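Local atomic coordinates of N-carbamoylsarcosine amidase related protein (Thermoplasma acidophilum, PDB entry 3EEF), a protein that probably hydrolyses N-carbamoylsarcosine, as a zinc-binding member of the isochorismatase-like family of cysteine hydrolases. Residues A[33-38]-A[45-50]; A[73-76]-A[80-83]; A[28-33]-A[141-146]; A[84-89]-A[102-107]. One frame throughout, in Å; residues are numbered along the deposited sequence.

Contact 1 (A[33-38]-A[45-50]); sequences KVIETF and VVYVND. With ZN (zinc ion), chain C.
Ile35 meets Tyr47 where helix 22-40 runs over strand 45-50, part of the alpha/beta isochorismatase-like fold. The two side chains cross at about a right angle: CD1 of Ile35 lies 3.6 Å from OH of Tyr47, and its CG2 branch touches the same oxygen from 3.9 Å. Ile35 sets CG1 anti to its carbonyl carbon (chi1 -68°), and an extended second torsion then carries CD1 out to the phenol end, obliquely to the ring. Tyr47 also holds CG anti to its carbonyl carbon (chi1 -65°), which sends the ring outward and back toward the start of the strand, bringing the hydroxyl to Ile35. That hydroxyl makes a weak hydrogen bond to the carbonyl of Ile79, so a polar atom within an apolar layer keeps a partner.

One turn on, Phe38 brings CB rather than its ring, at 3.7 Å from CG2 of Val45, while CG1 of Val45 turns to CG2 of Ile35 at 4.5 Å. Inside the helix, OG1 of Thr37 returns to O of Val34 at 3.0 Å, sharing that carbonyl with N of Phe38. At the far end of the strand Asp50 binds the zinc ion through OD2 at 2.0 Å, with His52, Glu58 and His65 completing the site; its OD1 forms a salt bridge with Lys90.

The short axes approach to 10.0 Å at 141°, nearer antiparallel than parallel. Strand 45-50 sits in a parallel sheet between strands 3-8 and 86-90, with Leu5 of the former beneath Ile35 and Phe38, while Val46 faces helix 101-107.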
loop_
_atom_site.group_PDB
_atom_site.type_symbol
_atom_site.label_atom_id
_atom_site.label_comp_id
_atom_site.label_asym_id
_atom_site.label_seq_id
_atom_site.Cartn_x
_atom_site.Cartn_y
_atom_site.Cartn_z
ATOM N N LYS A 33 29.299 12.068 -7.504
ATOM C CA LYS A 33 29.584 13.211 -6.638
ATOM C C LYS A 33 28.537 13.336 -5.543
ATOM O O LYS A 33 28.868 13.528 -4.383
ATOM C CB LYS A 33 29.625 14.482 -7.487
ATOM C CG LYS A 33 29.903 15.775 -6.737
ATOM C CD LYS A 33 30.201 16.910 -7.751
ATOM C CE LYS A 33 31.248 17.908 -7.246
ATOM N NZ LYS A 33 31.646 18.915 -8.308
ATOM N N VAL A 34 27.264 13.205 -5.922
ATOM C CA VAL A 34 26.166 13.282 -4.949
ATOM C C VAL A 34 26.226 12.090 -4.006
ATOM O O VAL A 34 26.170 12.241 -2.781
ATOM C CB VAL A 34 24.805 13.341 -5.637
ATOM C CG1 VAL A 34 23.656 13.219 -4.605
ATOM C CG2 VAL A 34 24.691 14.644 -6.439
ATOM N N ILE A 35 26.397 10.906 -4.570
ATOM C CA ILE A 35 26.488 9.721 -3.740
ATOM C C ILE A 35 27.620 9.863 -2.705
ATOM O O ILE A 35 27.420 9.605 -1.510
ATOM C CB ILE A 35 26.686 8.454 -4.589
ATOM C CG1 ILE A 35 25.413 8.160 -5.403
ATOM C CG2 ILE A 35 26.981 7.276 -3.709
ATOM C CD1 ILE A 35 25.597 7.123 -6.536
ATOM N N GLU A 36 28.797 10.286 -3.174
ATOM C CA GLU A 36 29.997 10.402 -2.326
ATOM C C GLU A 36 29.798 11.331 -1.113
ATOM O O GLU A 36 30.158 10.968 0.003
ATOM C CB GLU A 36 31.218 10.829 -3.167
ATOM N N THR A 37 29.219 12.509 -1.334
ATOM C CA THR A 37 28.986 13.469 -0.253
ATOM C C THR A 37 28.001 12.901 0.798
ATOM O O THR A 37 28.178 13.080 2.002
ATOM C CB THR A 37 28.415 14.795 -0.781
ATOM O OG1 THR A 37 27.046 14.601 -1.121
ATOM C CG2 THR A 37 29.157 15.287 -2.023
ATOM N N PHE A 38 26.966 12.207 0.339
ATOM C CA PHE A 38 26.000 11.596 1.269
ATOM C C PHE A 38 26.668 10.562 2.168
ATOM O O PHE A 38 26.411 10.510 3.382
ATOM C CB PHE A 38 24.822 10.959 0.517
ATOM C CG PHE A 38 23.640 11.846 0.429
ATOM C CD1 PHE A 38 23.641 12.932 -0.421
ATOM C CD2 PHE A 38 22.518 11.614 1.217
ATOM C CE1 PHE A 38 22.531 13.784 -0.483
ATOM C CE2 PHE A 38 21.420 12.458 1.148
ATOM C CZ PHE A 38 21.430 13.542 0.301
ATOM N N VAL A 45 21.837 6.109 1.732
ATOM C CA VAL A 45 21.866 6.037 0.272
ATOM C C VAL A 45 21.151 4.763 -0.127
ATOM O O VAL A 45 21.494 3.684 0.358
ATOM C CB VAL A 45 23.280 5.987 -0.235
ATOM C CG1 VAL A 45 23.298 5.605 -1.740
ATOM C CG2 VAL A 45 23.981 7.341 0.038
ATOM N N VAL A 46 20.139 4.896 -0.983
ATOM C CA VAL A 46 19.315 3.779 -1.391
ATOM C C VAL A 46 19.228 3.666 -2.912
ATOM O O VAL A 46 18.733 4.561 -3.574
ATOM C CB VAL A 46 17.878 3.948 -0.846
ATOM C CG1 VAL A 46 17.022 2.741 -1.253
ATOM C CG2 VAL A 46 17.900 4.166 0.689
ATOM N N TYR A 47 19.695 2.549 -3.445
ATOM C CA TYR A 47 19.578 2.277 -4.852
ATOM C C TYR A 47 18.284 1.528 -5.064
ATOM O O TYR A 47 18.019 0.548 -4.381
ATOM C CB TYR A 47 20.749 1.420 -5.352
ATOM C CG TYR A 47 22.128 2.076 -5.294
ATOM C CD1 TYR A 47 22.728 2.596 -6.441
ATOM C CD2 TYR A 47 22.834 2.154 -4.101
ATOM C CE1 TYR A 47 23.995 3.169 -6.386
ATOM C CE2 TYR A 47 24.098 2.742 -4.040
ATOM C CZ TYR A 47 24.674 3.242 -5.180
ATOM O OH TYR A 47 25.935 3.808 -5.107
ATOM N N VAL A 48 17.486 1.998 -6.025
ATOM C CA VAL A 48 16.262 1.336 -6.415
ATOM C C VAL A 48 16.376 0.989 -7.920
ATOM O O VAL A 48 16.375 1.874 -8.746
ATOM C CB VAL A 48 15.001 2.197 -6.078
ATOM C CG1 VAL A 48 14.793 2.299 -4.605
ATOM C CG2 VAL A 48 15.145 3.598 -6.594
ATOM N N ASN A 49 16.458 -0.307 -8.242
ATOM C CA ASN A 49 16.748 -0.814 -9.592
ATOM C C ASN A 49 15.703 -1.756 -10.122
ATOM O O ASN A 49 15.326 -2.731 -9.457
ATOM C CB ASN A 49 18.055 -1.584 -9.557
ATOM C CG ASN A 49 19.134 -0.809 -8.887
ATOM O OD1 ASN A 49 19.380 0.340 -9.249
ATOM N ND2 ASN A 49 19.766 -1.399 -7.883
ATOM N N ASP A 50 15.221 -1.477 -11.322
ATOM C CA ASP A 50 14.411 -2.451 -12.037
ATOM C C ASP A 50 15.035 -3.840 -11.957
ATOM O O ASP A 50 16.245 -3.999 -12.128
ATOM C CB ASP A 50 14.210 -2.033 -13.491
ATOM C CG ASP A 50 13.022 -1.076 -13.673
ATOM O OD1 ASP A 50 12.294 -0.805 -12.684
ATOM O OD2 ASP A 50 12.782 -0.644 -14.823
HETATM ZN ZN ZN C . 11.181 -1.016 -16.007
#

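Contact 2 (A[73-76]-A[80-83]); sequences SEVI and RPSA
Val75 and Pro81 pack against each other in the long loop that leads from helix 59-62 to strand 86-90 of the parallel sheet, within the isochorismatase-like fold. Their side chains slide past one another in opposite directions. CG1 of Val75 meets CD of Pro81 at 3.9 Å and its CG at 4.2 Å. CB of Val75 adds a second touch, 4.2 Å from the same CD. Val75 puts CG1 anti to its backbone N (chi1 166°), which turns this methyl to the proline; CG2 turns instead to ND2 of Asn49. Pro81 in turn lays its CB on the ring of Tyr47, so both residues of the loop cover strand 45-50.

Ile76 directs its CB away from segment 80-83 and takes its side chain to Ile15 and Val28, on the helices 12-15 and 22-40. Arg80 also directs its CB away; its guanidinium forms a salt bridge with Asp77, in the three-residue link between the segments. The chain nearly closes on itself at the backbone: O of Ile76 comes within 3.3 Å of N of Arg80, at too poor an angle for a hydrogen bond.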
loop_
_atom_site.group_PDB
_atom_site.type_symbol
_atom_site.label_atom_id
_atom_site.label_comp_id
_atom_site.label_asym_id
_atom_site.label_seq_id
_atom_site.Cartn_x
_atom_site.Cartn_y
_atom_site.Cartn_z
ATOM N N SER A 73 20.368 -5.416 -15.244
ATOM C CA SER A 73 19.718 -4.906 -14.032
ATOM C C SER A 73 20.710 -4.562 -12.917
ATOM O O SER A 73 20.313 -4.121 -11.849
ATOM C CB SER A 73 18.641 -5.894 -13.529
ATOM O OG SER A 73 19.167 -7.154 -13.127
ATOM N N GLU A 74 21.997 -4.719 -13.182
ATOM C CA GLU A 74 23.009 -4.456 -12.180
ATOM C C GLU A 74 23.425 -2.980 -12.227
ATOM O O GLU A 74 23.464 -2.347 -13.294
ATOM C CB GLU A 74 24.221 -5.392 -12.352
ATOM N N VAL A 75 23.728 -2.440 -11.049
ATOM C CA VAL A 75 24.177 -1.052 -10.894
ATOM C C VAL A 75 25.511 -0.895 -11.610
ATOM O O VAL A 75 26.375 -1.762 -11.506
ATOM C CB VAL A 75 24.356 -0.667 -9.382
ATOM C CG1 VAL A 75 25.144 0.643 -9.216
ATOM C CG2 VAL A 75 22.995 -0.600 -8.650
ATOM N N ILE A 76 25.690 0.222 -12.305
ATOM C CA ILE A 76 26.930 0.447 -13.045
ATOM C C ILE A 76 28.108 0.516 -12.071
ATOM O O ILE A 76 27.957 1.005 -10.945
ATOM C CB ILE A 76 26.863 1.707 -13.947
ATOM C CG1 ILE A 76 26.804 3.003 -13.117
ATOM C CG2 ILE A 76 25.697 1.587 -14.917
ATOM C CD1 ILE A 76 26.734 4.273 -13.983
ATOM N N ARG A 80 29.304 1.756 -7.982
ATOM C CA ARG A 80 29.095 0.528 -7.270
ATOM C C ARG A 80 28.657 0.834 -5.855
ATOM O O ARG A 80 29.194 1.736 -5.205
ATOM C CB ARG A 80 30.401 -0.261 -7.239
ATOM C CG ARG A 80 30.233 -1.755 -7.216
ATOM C CD ARG A 80 31.555 -2.480 -6.867
ATOM N NE ARG A 80 32.753 -1.838 -7.431
ATOM C CZ ARG A 80 33.253 -2.044 -8.656
ATOM N NH1 ARG A 80 32.662 -2.880 -9.514
ATOM N NH2 ARG A 80 34.357 -1.394 -9.033
ATOM N N PRO A 81 27.668 0.094 -5.366
ATOM C CA PRO A 81 27.253 0.379 -4.013
ATOM C C PRO A 81 28.283 -0.133 -3.007
ATOM O O PRO A 81 28.924 -1.151 -3.266
ATOM C CB PRO A 81 25.924 -0.377 -3.881
ATOM C CG PRO A 81 25.544 -0.747 -5.282
ATOM C CD PRO A 81 26.812 -0.910 -6.006
ATOM N N SER A 82 28.426 0.602 -1.899
ATOM C CA SER A 82 29.291 0.244 -0.776
ATOM C C SER A 82 28.514 -0.430 0.329
ATOM O O SER A 82 27.290 -0.512 0.298
ATOM C CB SER A 82 29.924 1.497 -0.139
ATOM O OG SER A 82 30.778 2.182 -1.029
ATOM N N ALA A 83 29.270 -0.903 1.319
ATOM C CA ALA A 83 28.727 -1.362 2.589
ATOM C C ALA A 83 27.962 -0.212 3.234
ATOM O O ALA A 83 28.478 0.912 3.353
ATOM C CB ALA A 83 29.873 -1.822 3.511
#

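Contact 3 (A[28-33]-A[141-146]); sequences VGPARK and VEDAVA
Pro30, on helix 22-40, presses its ring against the corner that follows strand 137-141, where two overlapping type I turns, Val141 to Ala144 and Glu142 to Val145, redirect the chain. Its CB meets OD2 of Asp143 at 3.4 Å, O of Asp143 at 3.5 Å and CB of Ala144 at 3.9 Å. Further round the ring, CG reaches the same two oxygens of Asp143, each at 3.5 Å. Ala144 CB also sits 4.0 Å from N of Ala31.

The carboxylate is brought over by chi1 of 56°, which holds CG of Asp143 between its own N and carbonyl carbon. OD1 of Asp143 takes a hydrogen bond from N of Ser168, which helps to hold the group with OD2 against CB and CG of Pro30. An alanine at Asp143 would remove both carboxylate oxygens and is likely to leave the Ser168 amide without its acceptor and a gap beside CB and CG of Pro30.

Inside the corner, N of Ala144 bonds to O of Val141 at 2.7 Å. No hydrogen bond joins helix to corner: proline carbons against oxygens give van der Waals contact, probably with a slight electrostatic attraction, and the carboxylate finds a hydrogen-bond partner in Ser168 instead.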
loop_
_atom_site.group_PDB
_atom_site.type_symbol
_atom_site.label_atom_id
_atom_site.label_comp_id
_atom_site.label_asym_id
_atom_site.label_seq_id
_atom_site.Cartn_x
_atom_site.Cartn_y
_atom_site.Cartn_z
ATOM N N VAL A 28 26.433 10.167 -14.874
ATOM C CA VAL A 28 27.309 9.368 -14.015
ATOM C C VAL A 28 28.250 10.189 -13.119
ATOM O O VAL A 28 28.304 9.949 -11.914
ATOM C CB VAL A 28 28.123 8.375 -14.810
ATOM C CG1 VAL A 28 29.042 7.594 -13.879
ATOM C CG2 VAL A 28 27.191 7.444 -15.554
ATOM N N GLY A 29 28.981 11.143 -13.686
ATOM C CA GLY A 29 29.865 11.992 -12.882
ATOM C C GLY A 29 29.163 12.654 -11.703
ATOM O O GLY A 29 29.499 12.392 -10.549
ATOM N N PRO A 30 28.167 13.498 -11.990
ATOM C CA PRO A 30 27.317 14.119 -10.962
ATOM C C PRO A 30 26.709 13.150 -9.940
ATOM O O PRO A 30 26.640 13.478 -8.751
ATOM C CB PRO A 30 26.223 14.804 -11.781
ATOM C CG PRO A 30 26.952 15.204 -13.055
ATOM C CD PRO A 30 27.876 14.032 -13.335
ATOM N N ALA A 31 26.294 11.976 -10.384
ATOM C CA ALA A 31 25.707 10.986 -9.489
ATOM C C ALA A 31 26.726 10.489 -8.457
ATOM O O ALA A 31 26.440 10.425 -7.260
ATOM C CB ALA A 31 25.119 9.805 -10.290
ATOM N N ARG A 32 27.909 10.130 -8.939
ATOM C CA ARG A 32 29.026 9.732 -8.084
ATOM C C ARG A 32 29.345 10.817 -7.061
ATOM O O ARG A 32 29.622 10.519 -5.906
ATOM C CB ARG A 32 30.273 9.429 -8.930
ATOM C CG ARG A 32 31.549 9.145 -8.110
ATOM C CD ARG A 32 32.709 8.648 -8.991
ATOM N NE ARG A 32 33.124 9.668 -9.967
ATOM C CZ ARG A 32 33.077 9.551 -11.300
ATOM N NH1 ARG A 32 32.645 8.438 -11.906
ATOM N NH2 ARG A 32 33.486 10.575 -12.047
ATOM N N LYS A 33 29.299 12.068 -7.504
ATOM C CA LYS A 33 29.584 13.211 -6.638
ATOM C C LYS A 33 28.537 13.336 -5.543
ATOM O O LYS A 33 28.868 13.528 -4.383
ATOM C CB LYS A 33 29.625 14.482 -7.487
ATOM C CG LYS A 33 29.903 15.775 -6.737
ATOM C CD LYS A 33 30.201 16.910 -7.751
ATOM C CE LYS A 33 31.248 17.908 -7.246
ATOM N NZ LYS A 33 31.646 18.915 -8.308
ATOM N N VAL A 141 18.443 16.527 -8.264
ATOM C CA VAL A 141 19.733 17.020 -8.732
ATOM C C VAL A 141 19.780 17.019 -10.255
ATOM O O VAL A 141 20.139 16.019 -10.842
ATOM C CB VAL A 141 20.865 16.165 -8.151
ATOM C CG1 VAL A 141 22.251 16.721 -8.530
ATOM C CG2 VAL A 141 20.692 16.091 -6.642
ATOM N N GLU A 142 19.420 18.151 -10.871
ATOM C CA GLU A 142 19.187 18.241 -12.313
ATOM C C GLU A 142 20.254 17.584 -13.189
ATOM O O GLU A 142 19.916 16.851 -14.112
ATOM C CB GLU A 142 18.953 19.692 -12.768
ATOM C CG GLU A 142 20.115 20.664 -12.532
ATOM C CD GLU A 142 19.826 22.119 -12.985
ATOM O OE1 GLU A 142 18.786 22.407 -13.615
ATOM O OE2 GLU A 142 20.664 22.996 -12.697
ATOM N N ASP A 143 21.523 17.803 -12.863
ATOM C CA ASP A 143 22.629 17.306 -13.677
ATOM C C ASP A 143 22.880 15.851 -13.438
ATOM O O ASP A 143 23.641 15.214 -14.178
ATOM C CB ASP A 143 23.938 18.120 -13.482
ATOM C CG ASP A 143 24.393 18.180 -12.047
ATOM O OD1 ASP A 143 23.538 18.264 -11.132
ATOM O OD2 ASP A 143 25.620 18.144 -11.829
ATOM N N ALA A 144 22.241 15.319 -12.413
ATOM C CA ALA A 144 22.336 13.901 -12.145
ATOM C C ALA A 144 21.059 13.175 -12.577
ATOM O O ALA A 144 20.879 12.013 -12.277
ATOM C CB ALA A 144 22.642 13.664 -10.683
ATOM N N VAL A 145 20.199 13.853 -13.329
ATOM C CA VAL A 145 18.997 13.224 -13.898
ATOM C C VAL A 145 18.962 13.455 -15.408
ATOM O O VAL A 145 19.262 14.546 -15.875
ATOM C CB VAL A 145 17.738 13.778 -13.228
ATOM C CG1 VAL A 145 16.470 13.325 -13.926
ATOM C CG2 VAL A 145 17.714 13.340 -11.778
ATOM N N ALA A 146 18.573 12.432 -16.161
ATOM C CA ALA A 146 18.444 12.554 -17.627
ATOM C C ALA A 146 17.006 12.569 -18.061
ATOM O O ALA A 146 16.263 11.698 -17.646
ATOM C CB ALA A 146 19.128 11.385 -18.289
#

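Contact 4 (A[84-89]-A[102-107]); sequences GDYVLE and DMILRA
Ile104 sets its CG2 methyl over the centre of the Tyr86 ring, a CH-pi contact 3.9 Å from the centroid and only 3° off the ring normal. Its CD1 lies 3.9 Å from CD1 of Tyr86 and meets Leu88 tip to tip, 3.6 Å from that residue's CD1. Chi1 of -67° aims the branches, CG2 anti to the backbone N for the ring and CG1 anti to the carbonyl carbon, carrying CD1 to Leu88. Tyr86 and Leu88 are two apart on strand 86-90, so both face helix 101-107.

Further out, backbone hydrogen bonds hold Tyr86 and Leu88 to strand 45-50. Tyr53 of a second subunit meets the Tyr86 ring edge-to-face and also packs on Ile104 and Leu88. With a serine in place of Tyr86, CG2 of Ile104 would probably lose the face it rests on, and Tyr53 of that subunit its aromatic partner.

On the helix's outer side NE of Arg106 bonds OD2 of Asp102 at 3.1 Å, in the guanidinium plane; the same pair forms reciprocal salt bridges with its copy in a third subunit. The inner face is thus joined by dispersion and CH-pi contact alone, whereas the outer one offers paired charges to an interface.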
loop_
_atom_site.group_PDB
_atom_site.type_symbol
_atom_site.label_atom_id
_atom_site.label_comp_id
_atom_site.label_asym_id
_atom_site.label_seq_id
_atom_site.Cartn_x
_atom_site.Cartn_y
_atom_site.Cartn_z
ATOM N N GLY A 84 26.728 -0.490 3.637
ATOM C CA GLY A 84 25.874 0.526 4.291
ATOM C C GLY A 84 24.801 1.104 3.381
ATOM O O GLY A 84 23.704 1.456 3.844
ATOM N N ASP A 85 25.129 1.233 2.098
ATOM C CA ASP A 85 24.140 1.596 1.081
ATOM C C ASP A 85 23.076 0.526 0.995
ATOM O O ASP A 85 23.389 -0.650 1.060
ATOM C CB ASP A 85 24.774 1.670 -0.282
ATOM C CG ASP A 85 25.824 2.739 -0.392
ATOM O OD1 ASP A 85 25.978 3.565 0.522
ATOM O OD2 ASP A 85 26.459 2.777 -1.455
ATOM N N TYR A 86 21.828 0.929 0.804
ATOM C CA TYR A 86 20.743 -0.012 0.554
ATOM C C TYR A 86 20.547 -0.290 -0.976
ATOM O O TYR A 86 20.667 0.627 -1.788
ATOM C CB TYR A 86 19.484 0.541 1.201
ATOM C CG TYR A 86 19.575 0.673 2.722
ATOM C CD1 TYR A 86 19.062 -0.310 3.529
ATOM C CD2 TYR A 86 20.175 1.782 3.335
ATOM C CE1 TYR A 86 19.097 -0.213 4.899
ATOM C CE2 TYR A 86 20.230 1.895 4.722
ATOM C CZ TYR A 86 19.670 0.884 5.495
ATOM O OH TYR A 86 19.690 0.892 6.868
ATOM N N VAL A 87 20.315 -1.552 -1.362
ATOM C CA VAL A 87 20.052 -1.900 -2.768
ATOM C C VAL A 87 18.711 -2.659 -2.847
ATOM O O VAL A 87 18.566 -3.749 -2.270
ATOM C CB VAL A 87 21.173 -2.733 -3.397
ATOM C CG1 VAL A 87 20.890 -2.993 -4.905
ATOM C CG2 VAL A 87 22.539 -2.066 -3.190
ATOM N N LEU A 88 17.743 -2.044 -3.541
ATOM C CA LEU A 88 16.379 -2.524 -3.619
ATOM C C LEU A 88 16.079 -2.929 -5.073
ATOM O O LEU A 88 16.540 -2.263 -6.050
ATOM C CB LEU A 88 15.380 -1.443 -3.169
ATOM C CG LEU A 88 15.026 -1.242 -1.690
ATOM C CD1 LEU A 88 16.260 -1.356 -0.799
ATOM C CD2 LEU A 88 14.295 0.095 -1.442
ATOM N N GLU A 89 15.342 -4.037 -5.202
ATOM C CA GLU A 89 14.823 -4.462 -6.487
ATOM C C GLU A 89 13.422 -3.918 -6.576
ATOM O O GLU A 89 12.665 -4.010 -5.613
ATOM C CB GLU A 89 14.788 -5.989 -6.594
ATOM C CG GLU A 89 16.154 -6.659 -6.709
ATOM C CD GLU A 89 16.053 -8.160 -6.536
ATOM O OE1 GLU A 89 15.306 -8.788 -7.295
ATOM O OE2 GLU A 89 16.696 -8.716 -5.621
ATOM N N ASP A 102 9.905 2.782 1.740
ATOM C CA ASP A 102 9.322 3.650 2.726
ATOM C C ASP A 102 9.797 3.213 4.111
ATOM O O ASP A 102 10.085 4.034 4.963
ATOM C CB ASP A 102 7.803 3.648 2.609
ATOM C CG ASP A 102 7.163 4.687 3.495
ATOM O OD1 ASP A 102 7.564 5.864 3.393
ATOM O OD2 ASP A 102 6.307 4.307 4.317
HETATM N N MSE A 103 9.929 1.914 4.315
HETATM C CA MSE A 103 10.388 1.406 5.599
HETATM C C MSE A 103 11.753 1.977 5.975
HETATM O O MSE A 103 11.961 2.439 7.101
HETATM C CB MSE A 103 10.477 -0.113 5.561
HETATM C CG MSE A 103 9.147 -0.806 5.435
HETATM SE SE MSE A 103 9.262 -2.764 5.713
HETATM C CE MSE A 103 9.844 -2.720 7.647
ATOM N N ILE A 104 12.657 1.968 5.017
ATOM C CA ILE A 104 14.034 2.374 5.251
ATOM C C ILE A 104 14.077 3.859 5.583
ATOM O O ILE A 104 14.820 4.279 6.492
ATOM C CB ILE A 104 14.892 2.169 4.021
ATOM C CG1 ILE A 104 15.040 0.691 3.731
ATOM C CG2 ILE A 104 16.299 2.807 4.188
ATOM C CD1 ILE A 104 15.442 0.418 2.262
ATOM N N LEU A 105 13.295 4.639 4.819
ATOM C CA LEU A 105 13.193 6.083 5.050
ATOM C C LEU A 105 12.597 6.374 6.431
ATOM O O LEU A 105 13.035 7.255 7.140
ATOM C CB LEU A 105 12.328 6.728 3.963
ATOM C CG LEU A 105 12.780 6.593 2.506
ATOM C CD1 LEU A 105 11.787 7.326 1.542
ATOM C CD2 LEU A 105 14.180 7.109 2.377
ATOM N N ARG A 106 11.554 5.649 6.802
ATOM C CA ARG A 106 10.968 5.887 8.107
ATOM C C ARG A 106 11.904 5.435 9.218
ATOM O O ARG A 106 12.007 6.119 10.222
ATOM C CB ARG A 106 9.637 5.199 8.260
ATOM C CG ARG A 106 8.561 5.831 7.413
ATOM C CD ARG A 106 7.252 5.772 8.124
ATOM N NE ARG A 106 6.197 5.287 7.259
ATOM C CZ ARG A 106 4.923 5.254 7.605
ATOM N NH1 ARG A 106 4.551 5.683 8.802
ATOM N NH2 ARG A 106 4.034 4.799 6.750
ATOM N N ALA A 107 12.591 4.307 9.037
ATOM C CA ALA A 107 13.480 3.792 10.095
ATOM C C ALA A 107 14.645 4.743 10.364
ATOM O O ALA A 107 15.215 4.739 11.446
ATOM C CB ALA A 107 14.015 2.410 9.753
#

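In the fold
Contacts 1 and 4 are the buried ones, each setting a helix on the parallel sheet, and their strands 45-50 and 86-90 are hydrogen-bonded neighbours through Tyr47. Contacts 2 and 3 are only partly buried. Contacts 1 and 3 share helix 22-40 and Lys33; Val34 touches Val141 between them. Contact 2, a loop, leans on both strands: Pro81 reaches Tyr47 and Val87. Apolar branches do the joining in contacts 1, 2 and 4, with a ring face used in contact 4, while contact 3 sets proline carbons against oxygens. Contact 4 alone is reached by other subunits, and contact 1 alone includes a zinc ligand. Contacts 3 and 4 lie about 20 Å apart, centre to centre, without touching.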